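Local coordinates for protein sortase B (Clostridium perfringens, PDB 5YFK) that probably acts as a class B sortase, a cysteine transpeptidase that cleaves the sorting signal of a substrate protein through an acyl-thioester intermediate and joins that protein to the cell envelope, at residues Y10-R15 with M115-M120; K60-N65 with N134-V139; F68-G73 with I94-E99; S154-N159 with E185-F190; D196-D201 with V221-D226. The protein carries 1 engineered substitution. All coordinates share one frame; numbering follows the deposited sequence.

Interactions 2 to 5 all reach one mixed sheet, the barrel of the sortase fold, while interaction 1 lies off the sheet. Along the chain, interaction 3 is nested inside the loops closed by interactions 1 and 2, whose segments alternate; interactions 4 and 5 open only after these have closed. The centres of interactions 2 and 3, on neighbouring strands 55-61 and 67-72, are about 20 Å apart; those of 4 and 5, on neighbouring strands 146-159 and 216-225, about 16 Å. Thus 2 and 3 join strands within the barrel, 4 and 5 tie the chain after helix 174-186 to it, and 1 brings the N-terminal segment to the loop near the predicted active site.

Interaction 1. Residues Y10-R15 with M115-M120; sequences YYTDSR and MRNDTM
The loop that follows the predicted catalytic His-113 meets the N-terminal segment, with Asn-117 touching both Tyr-10 and Thr-12. Asn-117 CB lies 3.4 Å from Tyr-10 O and 3.8 Å from Tyr-10 CB. Its ND2 comes within 3.4 Å of the methyl CG2 of Thr-12, the two side chains crossing at about a right angle. A chi1 of 76° sets Asn-117 CG between its own backbone N and carbonyl carbon, from where the amide reaches Thr-12. Thr-119 OG1 fixes the far end by donating to Asn-117 OD1 at 2.8 Å, tilted 28° from the carbonyl plane. Thr-119 CG2 adds a looser touch on Ser-14 OG at 4.2 Å. No hydrogen bond spans the segments. On the N-terminal side, Thr-12 OG1 donates to Asp-13 OD1, which also takes the backbone N of Ser-91. With the side chains of Thr-119 and His-113 about 7 Å apart, this is a surface contact between an N-terminal extension, as class B sortases carry, and a loop bordering the active site.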
# COMPACT_ATOMS: atom_id res chain seq x y z
N TYR A 10 14.85 17.82 -2.10
CA TYR A 10 15.47 16.91 -3.10
C TYR A 10 14.56 16.74 -4.33
O TYR A 10 13.33 16.74 -4.20
CB TYR A 10 15.75 15.54 -2.48
CG TYR A 10 16.84 14.76 -3.17
CD1 TYR A 10 16.53 13.75 -4.07
CD2 TYR A 10 18.18 15.01 -2.90
CE1 TYR A 10 17.52 13.03 -4.71
CE2 TYR A 10 19.18 14.30 -3.53
CZ TYR A 10 18.84 13.31 -4.44
OH TYR A 10 19.83 12.60 -5.07
N TYR A 11 15.17 16.60 -5.50
CA TYR A 11 14.45 16.57 -6.77
C TYR A 11 14.73 15.25 -7.46
O TYR A 11 15.86 14.78 -7.47
CB TYR A 11 14.89 17.74 -7.66
CG TYR A 11 14.09 17.89 -8.94
CD1 TYR A 11 12.99 18.73 -8.99
CD2 TYR A 11 14.41 17.15 -10.08
CE1 TYR A 11 12.21 18.82 -10.13
CE2 TYR A 11 13.66 17.27 -11.24
CZ TYR A 11 12.56 18.10 -11.26
OH TYR A 11 11.82 18.25 -12.40
N THR A 12 13.72 14.65 -8.07
CA THR A 12 13.80 13.24 -8.41
C THR A 12 12.81 12.87 -9.52
O THR A 12 12.41 13.74 -10.30
CB THR A 12 13.62 12.38 -7.13
OG1 THR A 12 14.09 11.05 -7.37
CG2 THR A 12 12.17 12.38 -6.67
N ASP A 13 12.51 11.58 -9.66
CA ASP A 13 11.97 11.03 -10.91
C ASP A 13 10.44 11.18 -11.04
O ASP A 13 9.81 10.45 -11.81
CB ASP A 13 12.35 9.55 -11.05
CG ASP A 13 13.70 9.22 -10.40
OD1 ASP A 13 13.71 8.96 -9.18
OD2 ASP A 13 14.73 9.17 -11.10
N SER A 14 9.89 12.23 -10.44
CA SER A 14 8.47 12.28 -10.07
C SER A 14 7.55 12.45 -11.29
O SER A 14 6.38 12.07 -11.25
CB SER A 14 8.23 13.43 -9.07
OG SER A 14 6.98 13.31 -8.40
N ARG A 15 8.08 13.02 -12.36
CA ARG A 15 7.24 13.66 -13.38
C ARG A 15 6.51 12.63 -14.24
O ARG A 15 5.33 12.82 -14.58
CB ARG A 15 8.09 14.57 -14.27
CG ARG A 15 7.29 15.58 -15.08
CD ARG A 15 8.19 16.39 -15.99
NE ARG A 15 7.51 16.80 -17.22
CZ ARG A 15 7.25 15.99 -18.24
NH1 ARG A 15 7.58 14.70 -18.17
NH2 ARG A 15 6.64 16.46 -19.32
N MET A 115 11.85 8.83 0.57
CA MET A 115 13.15 9.39 0.24
C MET A 115 13.32 10.83 0.74
O MET A 115 14.31 11.49 0.43
CB MET A 115 13.39 9.30 -1.27
CG MET A 115 13.76 7.90 -1.74
SD MET A 115 14.33 7.86 -3.44
CE MET A 115 15.73 8.99 -3.37
N ARG A 116 12.40 11.24 1.61
CA ARG A 116 12.58 12.45 2.43
C ARG A 116 12.35 13.71 1.59
O ARG A 116 12.53 14.82 2.08
CB ARG A 116 13.97 12.50 3.07
CG ARG A 116 14.17 11.45 4.16
CD ARG A 116 14.80 12.05 5.42
NE ARG A 116 13.79 12.46 6.40
CZ ARG A 116 14.07 12.82 7.65
NH1 ARG A 116 15.33 12.82 8.09
NH2 ARG A 116 13.09 13.18 8.48
N ASN A 117 11.81 13.52 0.40
CA ASN A 117 11.42 14.64 -0.44
C ASN A 117 9.92 14.61 -0.74
O ASN A 117 9.48 15.08 -1.79
CB ASN A 117 12.19 14.60 -1.75
CG ASN A 117 11.65 13.54 -2.68
OD1 ASN A 117 11.54 12.38 -2.30
ND2 ASN A 117 11.10 13.98 -3.81
N ASP A 118 9.15 14.01 0.16
CA ASP A 118 7.70 14.10 0.05
C ASP A 118 7.15 13.41 -1.21
O ASP A 118 6.29 13.94 -1.91
CB ASP A 118 7.29 15.57 0.03
CG ASP A 118 5.92 15.79 0.61
OD1 ASP A 118 5.37 14.83 1.17
OD2 ASP A 118 5.38 16.91 0.45
N THR A 119 7.69 12.24 -1.54
CA THR A 119 7.19 11.46 -2.68
C THR A 119 7.07 9.98 -2.34
O THR A 119 7.61 9.54 -1.35
CB THR A 119 8.11 11.59 -3.91
OG1 THR A 119 9.42 11.09 -3.59
CG2 THR A 119 8.20 13.04 -4.36
N MET A 120 6.39 9.23 -3.21
CA MET A 120 6.18 7.78 -3.04
C MET A 120 5.42 7.55 -1.74
O MET A 120 4.33 8.11 -1.58
CB MET A 120 7.47 7.00 -3.12
CG MET A 120 8.27 7.31 -4.39
SD MET A 120 7.33 7.41 -5.95
CE MET A 120 7.01 5.69 -6.32

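Interaction 2. Residues K60-N65 with N134-V139; sequences KVEGTN and NANKYV
Glu-62 reaches across to the chain leaving helix 130-135, and its OE1 accepts two backbone N-H groups there. Tyr-138 N lies 3.1 Å from Glu-62 OE1, nearly in line with the C-O bond, whereas Lys-137 N, at 3.0 Å, comes from above the carboxylate plane, 38° out of it. Glu-62 CG stands anti to its own N (chi1 163°), and the extended chain beyond it carries the carboxylate alongside Tyr-138, its plane 26° from the ring. Glu-62 N in turn donates to Tyr-138 O at 3.2 Å. These bonds lie to one side of the antiparallel non-hydrogen-bonded pair Val-61/Val-139, where strands 55-61 and 138-143, first and last in the sheet, meet to close the sortase barrel; Val-61 CG2 meets Val-139 CG1 at 3.9 Å. A water donates to Lys-60 O and, weakly, to Tyr-138 O. In the type II turn from Val-61 to Thr-64, Val-61 O receives both Thr-64 N and Thr-64 OG1 (2.7 Å for OG1). Asn-136 ND2 serves Phe-132 O.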
# COMPACT_ATOMS: atom_id res chain seq x y z
N LYS A 60 -4.75 4.83 -3.64
CA LYS A 60 -4.87 6.20 -3.23
C LYS A 60 -5.12 6.26 -1.74
O LYS A 60 -6.06 5.62 -1.23
CB LYS A 60 -6.01 6.88 -4.00
CG LYS A 60 -6.32 8.31 -3.53
CD LYS A 60 -5.18 9.26 -3.82
CE LYS A 60 -5.10 10.41 -2.82
NZ LYS A 60 -3.75 11.04 -2.83
N VAL A 61 -4.40 7.14 -1.06
CA VAL A 61 -4.55 7.28 0.39
C VAL A 61 -5.07 8.64 0.75
O VAL A 61 -4.52 9.68 0.38
CB VAL A 61 -3.26 6.96 1.16
CG1 VAL A 61 -3.47 7.16 2.67
CG2 VAL A 61 -2.82 5.53 0.89
N GLU A 62 -6.21 8.62 1.43
CA GLU A 62 -6.96 9.82 1.74
C GLU A 62 -6.08 10.77 2.50
O GLU A 62 -5.31 10.36 3.38
CB GLU A 62 -8.18 9.44 2.60
CG GLU A 62 -8.84 10.58 3.35
CD GLU A 62 -10.04 10.13 4.19
OE1 GLU A 62 -9.94 9.09 4.88
OE2 GLU A 62 -11.05 10.86 4.24
N GLY A 63 -6.11 12.03 2.07
CA GLY A 63 -5.44 13.12 2.75
C GLY A 63 -3.95 13.25 2.50
O GLY A 63 -3.24 13.92 3.24
N THR A 64 -3.45 12.49 1.52
CA THR A 64 -2.02 12.46 1.19
C THR A 64 -1.85 12.59 -0.32
O THR A 64 -2.83 12.65 -1.07
CB THR A 64 -1.38 11.11 1.55
OG1 THR A 64 -1.85 10.12 0.63
CG2 THR A 64 -1.72 10.71 2.98
N ASN A 65 -0.59 12.69 -0.73
CA ASN A 65 -0.22 12.62 -2.14
C ASN A 65 0.11 11.22 -2.62
O ASN A 65 0.70 11.05 -3.68
CB ASN A 65 0.96 13.54 -2.43
CG ASN A 65 2.24 13.12 -1.75
OD1 ASN A 65 2.23 12.31 -0.83
ND2 ASN A 65 3.36 13.63 -2.23
N ASN A 134 -6.68 10.01 13.17
CA ASN A 134 -8.11 10.17 13.39
C ASN A 134 -8.85 10.71 12.18
O ASN A 134 -10.00 10.32 11.94
CB ASN A 134 -8.36 11.10 14.58
CG ASN A 134 -8.05 10.44 15.90
OD1 ASN A 134 -7.92 9.21 15.97
ND2 ASN A 134 -7.78 11.25 16.91
N ALA A 135 -8.21 11.61 11.44
CA ALA A 135 -8.89 12.38 10.40
C ALA A 135 -8.86 11.67 9.06
O ALA A 135 -9.79 11.82 8.25
CB ALA A 135 -8.25 13.75 10.27
N ASN A 136 -7.86 10.81 8.87
CA ASN A 136 -7.63 10.16 7.59
C ASN A 136 -7.66 8.63 7.69
O ASN A 136 -6.73 8.02 8.21
CB ASN A 136 -6.32 10.63 7.01
CG ASN A 136 -6.30 12.14 6.80
OD1 ASN A 136 -7.00 12.67 5.94
ND2 ASN A 136 -5.63 12.84 7.67
N LYS A 137 -8.83 8.08 7.43
CA LYS A 137 -9.16 6.71 7.82
C LYS A 137 -8.89 5.71 6.68
O LYS A 137 -8.84 4.50 6.92
CB LYS A 137 -10.63 6.62 8.24
CG LYS A 137 -10.95 7.30 9.57
CD LYS A 137 -12.42 7.05 9.92
CE LYS A 137 -12.84 7.88 11.12
NZ LYS A 137 -14.27 7.63 11.44
N TYR A 138 -9.00 6.17 5.43
CA TYR A 138 -9.28 5.24 4.32
C TYR A 138 -8.17 5.16 3.30
O TYR A 138 -7.56 6.17 2.94
CB TYR A 138 -10.56 5.60 3.60
CG TYR A 138 -11.73 5.63 4.53
CD1 TYR A 138 -12.14 4.48 5.20
CD2 TYR A 138 -12.38 6.82 4.79
CE1 TYR A 138 -13.18 4.53 6.10
CE2 TYR A 138 -13.37 6.89 5.76
CZ TYR A 138 -13.80 5.73 6.36
OH TYR A 138 -14.78 5.81 7.31
N VAL A 139 -7.94 3.93 2.85
CA VAL A 139 -7.13 3.63 1.66
C VAL A 139 -8.05 3.01 0.60
O VAL A 139 -8.85 2.11 0.87
CB VAL A 139 -5.99 2.66 2.01
CG1 VAL A 139 -5.09 2.37 0.82
CG2 VAL A 139 -5.18 3.17 3.17
O HOH W 1 -8.73 6.82 0.24

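Interaction 3. Residues F68-G73 with I94-E99; sequences FPVVQG and IFVDSE
A parallel strand pair of the sortase barrel, 67-72 beside 94-96, is defined by Val-71 facing Phe-95 with their CA atoms 4.8 Å apart. The two short segments run 44° apart, and the backbone bonds bracket this one bridge: Val-71 N donates to Ile-94 O at 3.1 Å, and Val-96 N to Val-71 O at 2.9 Å. Phe-95 CA adds a CA-H...O contact to Val-71 O. On the face of Val-70 and Ile-94, the branches Val-70 CG2 and Ile-94 CG2 meet at 4.0 Å; Ile-94 CG1 touches the ring of Phe-68 obliquely, 3.8 Å from CD2. On the face of Val-71 and Phe-95, the Phe-95 ring leads away from strand 67-72 toward Tyr-111, coming about 7 Å from the predicted catalytic His-113, side chain to side chain. Where the strands end, one water joins Gly-73 N to Val-96 O and another Gly-73 O to Ser-98 O. The methyl Val-96 CG1 packs tightly, 3.3 Å from Gln-72 CB. Gln-72 runs out with CG anti to the backbone N (chi1 -177°) and the chain straight beyond it, which carries NE2 to Asp-97 O, a 2.9 Å bond tilted 22° from the carbonyl plane.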
# COMPACT_ATOMS: atom_id res chain seq x y z
N PHE A 68 -1.04 6.36 -6.83
CA PHE A 68 -0.07 5.68 -7.68
C PHE A 68 -0.63 4.40 -8.29
O PHE A 68 -1.34 3.64 -7.63
CB PHE A 68 1.17 5.32 -6.86
CG PHE A 68 1.91 6.51 -6.30
CD1 PHE A 68 2.61 7.35 -7.14
CD2 PHE A 68 1.97 6.72 -4.94
CE1 PHE A 68 3.30 8.44 -6.63
CE2 PHE A 68 2.64 7.80 -4.43
CZ PHE A 68 3.32 8.65 -5.28
N PRO A 69 -0.02 3.99 -9.42
CA PRO A 69 -0.11 2.60 -9.84
C PRO A 69 0.83 1.69 -9.02
O PRO A 69 1.79 2.17 -8.45
CB PRO A 69 0.35 2.66 -11.31
CG PRO A 69 1.34 3.78 -11.30
CD PRO A 69 0.85 4.79 -10.31
N VAL A 70 0.38 0.47 -8.78
CA VAL A 70 1.12 -0.52 -8.04
C VAL A 70 1.44 -1.71 -8.93
O VAL A 70 0.55 -2.27 -9.57
CB VAL A 70 0.33 -1.03 -6.83
CG1 VAL A 70 1.18 -1.98 -6.01
CG2 VAL A 70 -0.17 0.14 -6.01
N VAL A 71 2.70 -2.11 -8.90
CA VAL A 71 3.17 -3.23 -9.71
C VAL A 71 3.60 -4.40 -8.82
O VAL A 71 3.84 -4.24 -7.63
CB VAL A 71 4.37 -2.80 -10.59
CG1 VAL A 71 3.92 -1.78 -11.61
CG2 VAL A 71 5.51 -2.25 -9.75
N GLN A 72 3.79 -5.56 -9.43
CA GLN A 72 4.32 -6.68 -8.71
C GLN A 72 5.48 -7.27 -9.51
O GLN A 72 5.31 -7.60 -10.70
CB GLN A 72 3.23 -7.72 -8.51
CG GLN A 72 3.67 -8.92 -7.68
CD GLN A 72 2.55 -9.89 -7.42
OE1 GLN A 72 1.67 -10.08 -8.25
NE2 GLN A 72 2.59 -10.53 -6.26
N GLY A 73 6.66 -7.22 -8.91
CA GLY A 73 7.85 -7.80 -9.54
C GLY A 73 8.03 -9.26 -9.17
O GLY A 73 7.18 -9.88 -8.50
N ILE A 94 5.78 1.94 -6.47
CA ILE A 94 5.03 1.29 -5.38
C ILE A 94 4.73 -0.14 -5.80
O ILE A 94 4.28 -0.38 -6.93
CB ILE A 94 3.71 2.01 -5.11
CG1 ILE A 94 3.95 3.51 -4.91
CG2 ILE A 94 3.01 1.40 -3.90
CD1 ILE A 94 4.99 3.88 -3.87
N PHE A 95 5.12 -1.10 -4.97
CA PHE A 95 5.00 -2.51 -5.36
C PHE A 95 4.44 -3.42 -4.29
O PHE A 95 4.67 -3.24 -3.09
CB PHE A 95 6.33 -3.07 -5.90
CG PHE A 95 7.45 -3.07 -4.91
CD1 PHE A 95 8.27 -1.97 -4.77
CD2 PHE A 95 7.70 -4.18 -4.13
CE1 PHE A 95 9.27 -1.95 -3.81
CE2 PHE A 95 8.75 -4.20 -3.22
CZ PHE A 95 9.59 -3.11 -3.13
N VAL A 96 3.66 -4.38 -4.77
CA VAL A 96 3.10 -5.43 -3.92
C VAL A 96 4.11 -6.57 -3.78
O VAL A 96 4.91 -6.86 -4.69
CB VAL A 96 1.72 -5.93 -4.43
CG1 VAL A 96 1.80 -6.37 -5.88
CG2 VAL A 96 1.19 -7.05 -3.54
N ASP A 97 4.14 -7.14 -2.59
CA ASP A 97 5.04 -8.24 -2.28
C ASP A 97 5.04 -9.28 -3.38
O ASP A 97 3.98 -9.72 -3.82
CB ASP A 97 4.60 -8.90 -0.97
CG ASP A 97 5.68 -9.79 -0.37
OD1 ASP A 97 6.37 -9.34 0.57
OD2 ASP A 97 5.92 -10.87 -0.93
N SER A 98 6.24 -9.70 -3.79
CA SER A 98 6.36 -10.65 -4.92
C SER A 98 5.73 -12.01 -4.61
O SER A 98 5.28 -12.69 -5.53
CB SER A 98 7.84 -10.85 -5.27
OG SER A 98 8.54 -11.35 -4.14
N GLU A 99 5.54 -12.31 -3.32
CA GLU A 99 4.96 -13.58 -2.88
C GLU A 99 3.43 -13.50 -2.72
O GLU A 99 2.76 -14.52 -2.60
CB GLU A 99 5.60 -14.04 -1.56
CG GLU A 99 7.11 -14.13 -1.58
CD GLU A 99 7.64 -14.84 -2.82
OE1 GLU A 99 8.36 -14.20 -3.64
OE2 GLU A 99 7.27 -16.02 -3.02
O HOH W 2 7.23 -7.01 -6.06
O HOH W 3 5.72 -12.15 -8.36

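Interaction 4. Residues S154-N159 with E185-F190; sequences SVYQEN and ESKSLF
Lys-187 lays its aliphatic chain across one face of the Tyr-156 ring, a CH-pi contact in which CD of Lys-187 sits 3.7 Å from the ring centroid of Tyr-156, 15° off the normal. The pair fastens the chain leaving helix 174-186 to strand 146-159 of the sortase barrel. Beyond the ring, the lysine bends at its last torsion (chi4 -87°) and NZ turns to Glu-158, whose OE2 it meets at 3.0 Å on the syn lone pair, forming a salt bridge. Lys-187 NZ has a second partner in Glu-166, so one ammonium is shared between two carboxylates, which would probably ease their mutual repulsion. The side chain of Glu-158 lies about 6 Å from that of Arg-217, the predicted transition-state stabiliser. The other end of Tyr-156 is held by Gln-184, to which its OH is hydrogen-bonded. Two backbone-directed bonds secure the strand farther back. Val-155 N donates to Ser-188 OG at 3.0 Å, and Leu-189 N returns a bond to Val-155 O at 2.9 Å. Ser-188 OG is thus gripped twice, since it also donates to Phe-190 O at 2.6 Å. Val-155 CG1 completes the contact obliquely against the Phe-190 ring, 3.6 Å from CD2, while Leu-189 CB covers one face of that ring, 3.7 Å above its plane.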
# COMPACT_ATOMS: atom_id res chain seq x y z
N SER A 154 -4.20 0.30 12.33
CA SER A 154 -2.89 0.20 13.01
C SER A 154 -1.86 1.08 12.34
O SER A 154 -1.71 1.05 11.13
CB SER A 154 -2.39 -1.24 13.04
OG SER A 154 -1.14 -1.32 13.72
N VAL A 155 -1.04 1.76 13.14
CA VAL A 155 0.15 2.42 12.64
C VAL A 155 1.28 2.21 13.66
O VAL A 155 1.05 2.21 14.86
CB VAL A 155 -0.04 3.95 12.44
CG1 VAL A 155 -0.47 4.64 13.75
CG2 VAL A 155 1.24 4.59 11.94
N TYR A 156 2.44 1.82 13.16
CA TYR A 156 3.61 1.59 14.01
C TYR A 156 4.93 1.71 13.28
O TYR A 156 4.99 1.67 12.05
CB TYR A 156 3.49 0.25 14.77
CG TYR A 156 3.46 -1.00 13.90
CD1 TYR A 156 2.25 -1.49 13.39
CD2 TYR A 156 4.64 -1.67 13.58
CE1 TYR A 156 2.22 -2.61 12.60
CE2 TYR A 156 4.61 -2.85 12.86
CZ TYR A 156 3.41 -3.28 12.31
OH TYR A 156 3.38 -4.41 11.53
N GLN A 157 6.03 1.75 14.04
CA GLN A 157 7.32 1.63 13.40
C GLN A 157 8.20 0.72 14.22
O GLN A 157 8.02 0.56 15.44
CB GLN A 157 7.99 2.98 13.14
CG GLN A 157 8.07 3.92 14.32
CD GLN A 157 8.73 5.27 13.97
OE1 GLN A 157 8.80 5.67 12.81
NE2 GLN A 157 9.32 5.87 14.97
N GLU A 158 9.11 0.06 13.54
CA GLU A 158 10.04 -0.80 14.25
C GLU A 158 11.20 -1.10 13.36
O GLU A 158 11.25 -0.69 12.22
CB GLU A 158 9.37 -2.11 14.69
CG GLU A 158 8.75 -2.92 13.56
CD GLU A 158 8.07 -4.21 14.03
OE1 GLU A 158 8.38 -5.29 13.50
OE2 GLU A 158 7.31 -4.17 15.02
N ASN A 159 12.14 -1.85 13.92
CA ASN A 159 13.35 -2.20 13.22
C ASN A 159 13.05 -3.07 11.98
O ASN A 159 12.26 -4.00 12.05
CB ASN A 159 14.22 -2.98 14.19
CG ASN A 159 15.40 -3.60 13.51
OD1 ASN A 159 15.31 -4.73 13.02
ND2 ASN A 159 16.48 -2.87 13.42
N GLU A 185 -2.87 -5.24 15.51
CA GLU A 185 -3.69 -4.24 16.18
C GLU A 185 -3.03 -3.76 17.49
O GLU A 185 -2.98 -2.56 17.75
CB GLU A 185 -5.08 -4.80 16.45
CG GLU A 185 -6.04 -3.78 17.05
CD GLU A 185 -7.42 -4.36 17.31
OE1 GLU A 185 -7.52 -5.50 17.81
OE2 GLU A 185 -8.41 -3.63 17.06
N SER A 186 -2.46 -4.70 18.24
CA SER A 186 -1.82 -4.42 19.52
C SER A 186 -0.62 -3.54 19.39
O SER A 186 -0.31 -2.76 20.28
CB SER A 186 -1.40 -5.73 20.20
OG SER A 186 -2.54 -6.44 20.59
N LYS A 187 0.07 -3.64 18.26
CA LYS A 187 1.23 -2.82 17.97
C LYS A 187 0.90 -1.32 17.72
O LYS A 187 1.81 -0.50 17.66
CB LYS A 187 1.92 -3.37 16.71
CG LYS A 187 2.80 -4.57 16.93
CD LYS A 187 3.61 -4.82 15.68
CE LYS A 187 4.24 -6.19 15.65
NZ LYS A 187 5.55 -6.17 16.34
N SER A 188 -0.34 -1.02 17.35
CA SER A 188 -0.68 0.32 16.90
C SER A 188 -0.43 1.34 18.00
O SER A 188 -0.74 1.10 19.17
CB SER A 188 -2.13 0.43 16.45
OG SER A 188 -2.36 1.70 15.84
N LEU A 189 0.14 2.47 17.60
CA LEU A 189 0.22 3.68 18.43
C LEU A 189 -1.16 4.14 18.87
O LEU A 189 -1.32 4.63 20.00
CB LEU A 189 0.88 4.79 17.63
CG LEU A 189 2.34 4.52 17.27
CD1 LEU A 189 2.79 5.47 16.18
CD2 LEU A 189 3.25 4.64 18.48
N PHE A 190 -2.16 3.90 18.01
CA PHE A 190 -3.50 4.48 18.15
C PHE A 190 -4.58 3.42 17.91
O PHE A 190 -4.49 2.63 16.96
CB PHE A 190 -3.73 5.67 17.19
CG PHE A 190 -2.63 6.69 17.19
CD1 PHE A 190 -2.27 7.33 18.35
CD2 PHE A 190 -1.94 7.00 16.02
CE1 PHE A 190 -1.22 8.24 18.37
CE2 PHE A 190 -0.86 7.85 16.05
CZ PHE A 190 -0.52 8.50 17.22

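Interaction 5. Residues D196-D201 with V221-D226; sequences DLNSND and VAKEID
The carboxylate of Asp-201 is approached on opposite faces: the end of the Lys-223 side chain comes from one, and the backbone N of Asn-198 from the other. Lys-223 NZ lies 3.1 Å from both OD1 and OD2 of Asp-201; the two bonds are weak individually but together make a salt bridge. Asn-198 N reaches Asp-201 OD2 at 2.8 Å, 37° out of the carboxylate plane. The amide of Asn-198, by contrast, meets one partner at its edge: ND2 donates to Asp-196 O at 3.0 Å, with that oxygen in the amide plane. Its OD1 accepts Asn-200 N from above the carbonyl plane, forming an Asx turn within the type I turn from Asn-198 to Asp-201. This turn belongs to the loop that leads into strand 203-210, and Lys-223 joins it to strand 216-225 of the sortase barrel. The lysine starts with CG between N and the carbonyl carbon (chi1 62°) and bends at chi3 (-90°), a shape that brings NZ to the carboxylate of Asp-201 and the carbonyls of Ile-195 and Asp-196. Here the ammonium has Ile-195 O as its strongest partner, with a weaker bond to Asp-196 O and a water at 3.0 Å from Lys-223 NZ. Its aliphatic part slides past Leu-197, whose CD1 sits 4.0 Å from Lys-223 CD. A second water donates to Asp-201 OD1, 2.7 Å away, and to Glu-224 O.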
# COMPACT_ATOMS: atom_id res chain seq x y z
N ASP A 196 -14.41 -3.53 14.52
CA ASP A 196 -14.74 -4.97 14.52
C ASP A 196 -13.70 -5.80 13.75
O ASP A 196 -14.06 -6.60 12.87
CB ASP A 196 -16.13 -5.16 13.91
CG ASP A 196 -16.71 -6.55 14.13
OD1 ASP A 196 -16.23 -7.29 15.00
OD2 ASP A 196 -17.56 -6.96 13.29
N LEU A 197 -12.46 -5.80 14.22
CA LEU A 197 -11.42 -6.54 13.54
C LEU A 197 -11.60 -8.02 13.88
O LEU A 197 -11.77 -8.39 15.06
CB LEU A 197 -10.03 -6.05 13.98
CG LEU A 197 -8.86 -6.62 13.16
CD1 LEU A 197 -8.94 -6.22 11.70
CD2 LEU A 197 -7.51 -6.24 13.76
N ASN A 198 -11.62 -8.85 12.85
CA ASN A 198 -11.91 -10.28 13.03
C ASN A 198 -11.40 -11.15 11.89
O ASN A 198 -11.01 -10.67 10.84
CB ASN A 198 -13.41 -10.47 13.26
CG ASN A 198 -14.22 -10.39 11.98
OD1 ASN A 198 -14.40 -11.39 11.28
ND2 ASN A 198 -14.76 -9.23 11.69
N SER A 199 -11.35 -12.46 12.12
CA SER A 199 -10.64 -13.35 11.22
C SER A 199 -11.32 -13.52 9.86
O SER A 199 -10.72 -14.04 8.92
CB SER A 199 -10.50 -14.72 11.89
OG SER A 199 -11.71 -15.44 11.77
N ASN A 200 -12.51 -12.96 9.68
CA ASN A 200 -13.08 -12.92 8.34
C ASN A 200 -12.55 -11.77 7.49
O ASN A 200 -12.82 -11.71 6.30
CB ASN A 200 -14.60 -12.80 8.39
CG ASN A 200 -15.26 -13.99 9.04
OD1 ASN A 200 -14.93 -15.14 8.74
ND2 ASN A 200 -16.09 -13.71 10.04
N ASP A 201 -11.81 -10.86 8.11
CA ASP A 201 -11.40 -9.65 7.42
C ASP A 201 -10.28 -9.89 6.41
O ASP A 201 -9.54 -10.89 6.47
CB ASP A 201 -10.95 -8.59 8.43
CG ASP A 201 -12.12 -7.95 9.16
OD1 ASP A 201 -13.16 -7.68 8.52
OD2 ASP A 201 -11.95 -7.60 10.36
N VAL A 221 -1.63 -0.59 8.69
CA VAL A 221 -2.48 -1.75 8.38
C VAL A 221 -3.95 -1.33 8.42
O VAL A 221 -4.40 -0.59 9.31
CB VAL A 221 -2.24 -2.92 9.36
CG1 VAL A 221 -2.75 -4.22 8.78
CG2 VAL A 221 -0.75 -3.06 9.69
N ALA A 222 -4.70 -1.79 7.42
CA ALA A 222 -6.08 -1.38 7.21
C ALA A 222 -6.91 -2.61 6.84
O ALA A 222 -6.36 -3.60 6.31
CB ALA A 222 -6.14 -0.36 6.08
N LYS A 223 -8.17 -2.61 7.25
CA LYS A 223 -9.11 -3.69 6.90
C LYS A 223 -10.16 -3.29 5.90
O LYS A 223 -10.69 -2.17 5.93
CB LYS A 223 -9.81 -4.24 8.15
CG LYS A 223 -10.66 -3.23 8.88
CD LYS A 223 -11.59 -3.94 9.84
CE LYS A 223 -12.92 -4.32 9.22
NZ LYS A 223 -13.75 -5.13 10.17
N GLU A 224 -10.55 -4.25 5.08
CA GLU A 224 -11.50 -3.97 4.02
C GLU A 224 -12.87 -3.74 4.63
O GLU A 224 -13.29 -4.49 5.51
CB GLU A 224 -11.57 -5.08 3.00
CG GLU A 224 -12.36 -4.65 1.79
CD GLU A 224 -12.26 -5.62 0.64
OE1 GLU A 224 -11.54 -6.65 0.74
OE2 GLU A 224 -12.88 -5.30 -0.39
N ILE A 225 -13.51 -2.67 4.19
CA ILE A 225 -14.85 -2.35 4.62
C ILE A 225 -15.79 -2.19 3.45
O ILE A 225 -15.36 -2.00 2.31
CB ILE A 225 -14.86 -1.06 5.44
CG1 ILE A 225 -14.45 0.14 4.58
CG2 ILE A 225 -13.96 -1.21 6.66
CD1 ILE A 225 -14.65 1.47 5.27
N ASP A 226 -17.08 -2.20 3.78
CA ASP A 226 -18.20 -2.24 2.82
C ASP A 226 -18.42 -3.60 2.17
O ASP A 226 -19.54 -3.93 1.81
CB ASP A 226 -18.03 -1.18 1.75
CG ASP A 226 -18.46 0.18 2.24
OD1 ASP A 226 -19.38 0.22 3.08
OD2 ASP A 226 -17.78 1.17 1.91
O HOH W 4 -16.61 -6.16 10.02
O HOH W 5 -12.28 -7.04 6.02